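Local coordinates for protein xylan esterase 1 (Thermoanaerobacterium sp. 'JW/SL YS485', PDB 3FCY) that probably removes acetyl groups from xylan-derived sugars as a carbohydrate esterase of family CE7 with an alpha/beta-hydrolase fold, at residues 65-71 with 83-88. Sequence-based numbering, arbitrary orientation.
Sequences DPKIELK and YDLYFT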
loop_
_atom_site.group_PDB
_atom_site.type_symbol
_atom_site.label_atom_id
_atom_site.label_comp_id
_atom_site.label_asym_id
_atom_site.label_seq_id
_atom_site.Cartn_x
_atom_site.Cartn_y
_atom_site.Cartn_z
ATOM N N ASP A 65 24.900 -43.277 -6.038
ATOM C CA ASP A 65 26.333 -43.171 -5.794
ATOM C C ASP A 65 26.557 -41.665 -5.697
ATOM O O ASP A 65 26.462 -40.955 -6.697
ATOM C CB ASP A 65 27.140 -43.723 -6.969
ATOM C CG ASP A 65 28.639 -43.637 -6.738
ATOM O OD1 ASP A 65 29.084 -42.741 -5.983
ATOM O OD2 ASP A 65 29.381 -44.454 -7.321
ATOM N N PRO A 66 26.859 -41.159 -4.495
ATOM C CA PRO A 66 27.082 -39.722 -4.305
ATOM C C PRO A 66 28.263 -39.118 -5.066
ATOM O O PRO A 66 28.224 -37.944 -5.433
ATOM C CB PRO A 66 27.238 -39.599 -2.791
ATOM C CG PRO A 66 27.901 -40.897 -2.430
ATOM C CD PRO A 66 27.120 -41.903 -3.248
ATOM N N LYS A 67 29.303 -39.914 -5.307
ATOM C CA LYS A 67 30.484 -39.425 -6.013
ATOM C C LYS A 67 30.865 -38.041 -5.493
ATOM O O LYS A 67 30.993 -37.078 -6.254
ATOM C CB LYS A 67 30.228 -39.372 -7.523
ATOM C CG LYS A 67 30.148 -40.746 -8.178
ATOM C CD LYS A 67 29.987 -40.634 -9.684
ATOM C CE LYS A 67 29.918 -42.003 -10.340
ATOM N NZ LYS A 67 29.777 -41.890 -11.822
ATOM N N ILE A 68 31.049 -37.967 -4.181
ATOM C CA ILE A 68 31.391 -36.731 -3.496
ATOM C C ILE A 68 32.683 -36.079 -3.977
ATOM O O ILE A 68 33.684 -36.749 -4.221
ATOM C CB ILE A 68 31.504 -36.975 -1.980
ATOM C CG1 ILE A 68 30.199 -37.587 -1.462
ATOM C CG2 ILE A 68 31.813 -35.668 -1.260
ATOM C CD1 ILE A 68 30.280 -38.084 -0.034
ATOM N N GLU A 69 32.643 -34.759 -4.110
ATOM C CA GLU A 69 33.801 -33.993 -4.529
ATOM C C GLU A 69 33.917 -32.758 -3.646
ATOM O O GLU A 69 32.928 -32.073 -3.386
ATOM C CB GLU A 69 33.674 -33.577 -5.999
ATOM C CG GLU A 69 34.789 -32.647 -6.463
ATOM C CD GLU A 69 34.772 -32.388 -7.963
ATOM O OE1 GLU A 69 35.595 -31.567 -8.429
ATOM O OE2 GLU A 69 33.945 -33.004 -8.674
ATOM N N LEU A 70 35.125 -32.488 -3.169
ATOM C CA LEU A 70 35.364 -31.332 -2.319
ATOM C C LEU A 70 36.299 -30.378 -3.040
ATOM O O LEU A 70 37.312 -30.797 -3.601
ATOM C CB LEU A 70 35.994 -31.762 -0.990
ATOM C CG LEU A 70 35.179 -32.695 -0.089
ATOM C CD1 LEU A 70 36.034 -33.113 1.098
ATOM C CD2 LEU A 70 33.911 -32.002 0.381
ATOM N N LYS A 71 35.950 -29.100 -3.040
ATOM C CA LYS A 71 36.771 -28.089 -3.682
ATOM C C LYS A 71 37.036 -26.973 -2.690
ATOM O O LYS A 71 36.102 -26.442 -2.084
ATOM C CB LYS A 71 36.062 -27.507 -4.906
ATOM C CG LYS A 71 35.881 -28.475 -6.059
ATOM C CD LYS A 71 35.337 -27.744 -7.277
ATOM C CE LYS A 71 35.204 -28.667 -8.478
ATOM N NZ LYS A 71 34.745 -27.921 -9.686
ATOM N N TYR A 83 35.267 -25.738 2.416
ATOM C CA TYR A 83 35.117 -26.474 1.165
ATOM C C TYR A 83 33.728 -26.368 0.555
ATOM O O TYR A 83 32.719 -26.266 1.264
ATOM C CB TYR A 83 35.378 -27.968 1.385
ATOM C CG TYR A 83 36.741 -28.331 1.921
ATOM C CD1 TYR A 83 37.885 -28.172 1.139
ATOM C CD2 TYR A 83 36.883 -28.871 3.198
ATOM C CE1 TYR A 83 39.140 -28.548 1.618
ATOM C CE2 TYR A 83 38.128 -29.251 3.685
ATOM C CZ TYR A 83 39.251 -29.086 2.892
ATOM O OH TYR A 83 40.486 -29.456 3.374
ATOM N N ASP A 84 33.692 -26.410 -0.772
ATOM C CA ASP A 84 32.442 -26.426 -1.504
ATOM C C ASP A 84 32.265 -27.922 -1.726
ATOM O O ASP A 84 33.100 -28.568 -2.367
ATOM C CB ASP A 84 32.581 -25.689 -2.836
ATOM C CG ASP A 84 32.463 -24.191 -2.681
ATOM O OD1 ASP A 84 33.339 -23.463 -3.184
ATOM O OD2 ASP A 84 31.484 -23.741 -2.050
ATOM N N LEU A 85 31.204 -28.480 -1.155
ATOM C CA LEU A 85 30.944 -29.903 -1.268
ATOM C C LEU A 85 29.852 -30.191 -2.294
ATOM O O LEU A 85 28.815 -29.526 -2.314
ATOM C CB LEU A 85 30.547 -30.460 0.105
ATOM C CG LEU A 85 30.256 -31.958 0.251
ATOM C CD1 LEU A 85 30.309 -32.341 1.731
ATOM C CD2 LEU A 85 28.902 -32.297 -0.341
ATOM N N TYR A 86 30.100 -31.177 -3.151
ATOM C CA TYR A 86 29.131 -31.565 -4.168
ATOM C C TYR A 86 28.876 -33.056 -4.110
ATOM O O TYR A 86 29.804 -33.846 -3.947
ATOM C CB TYR A 86 29.631 -31.224 -5.572
ATOM C CG TYR A 86 29.998 -29.779 -5.768
ATOM C CD1 TYR A 86 31.249 -29.305 -5.379
ATOM C CD2 TYR A 86 29.095 -28.880 -6.338
ATOM C CE1 TYR A 86 31.600 -27.973 -5.554
ATOM C CE2 TYR A 86 29.435 -27.542 -6.518
ATOM C CZ TYR A 86 30.690 -27.098 -6.123
ATOM O OH TYR A 86 31.040 -25.784 -6.289
ATOM N N PHE A 87 27.614 -33.440 -4.231
ATOM C CA PHE A 87 27.258 -34.850 -4.237
ATOM C C PHE A 87 26.079 -35.047 -5.175
ATOM O O PHE A 87 25.323 -34.115 -5.442
ATOM C CB PHE A 87 26.916 -35.352 -2.830
ATOM C CG PHE A 87 25.642 -34.789 -2.262
ATOM C CD1 PHE A 87 25.631 -33.552 -1.624
ATOM C CD2 PHE A 87 24.459 -35.517 -2.333
ATOM C CE1 PHE A 87 24.457 -33.053 -1.059
ATOM C CE2 PHE A 87 23.280 -35.024 -1.772
ATOM C CZ PHE A 87 23.280 -33.791 -1.133
ATOM N N THR A 88 25.935 -36.258 -5.694
ATOM C CA THR A 88 24.837 -36.546 -6.601
ATOM C C THR A 88 23.638 -37.087 -5.831
ATOM O O THR A 88 23.764 -38.034 -5.057
ATOM C CB THR A 88 25.270 -37.567 -7.677
ATOM O OG1 THR A 88 26.364 -37.024 -8.429
ATOM C CG2 THR A 88 24.118 -37.878 -8.618
#
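Leu-70 turns CG beside its own backbone N (chi1 -62°) while Leu-85 swings CG anti to its N (chi1 -178°), and CD2 of Leu-70 thereby lies 3.7 Å from CG of Leu-85, in an antiparallel non-hydrogen-bonded pair. Ile-68, in the loop just before the strand, adds to this patch, its CG2 4.3 Å from CG of Leu-85. On the other face the extended chain of Lys-71 crosses the Tyr-86 side chain at about a right angle, CD 4.1 Å from CE1. The Tyr-86 ring also receives Glu-69 O in its plane at the edge. Flanking Leu-70 and Leu-85 are two hydrogen-bonded pairs: Glu-69 with Tyr-86, both bonds 3.0 Å N to O, and Lys-71 with Asp-84, where Asp-84 N reaches Lys-71 O at 2.7 Å, almost straight (177°). Ahead of strand 69-72, in the loop leading into it, Pro-66 O already accepts from Thr-88 N (2.9 Å), and Asp-65 OD1 accepts from Lys-67 N, an Asx turn. The arms form a beta hairpin at one margin of the chain's central sheet. Arg-94 binds Thr-88 OG1 and Lys-67 O, and His-96 binds Asp-84 OD2; both belong to strand 94-102, the next strand inward, while Ile-68 and Phe-87 rest on helix 176-192.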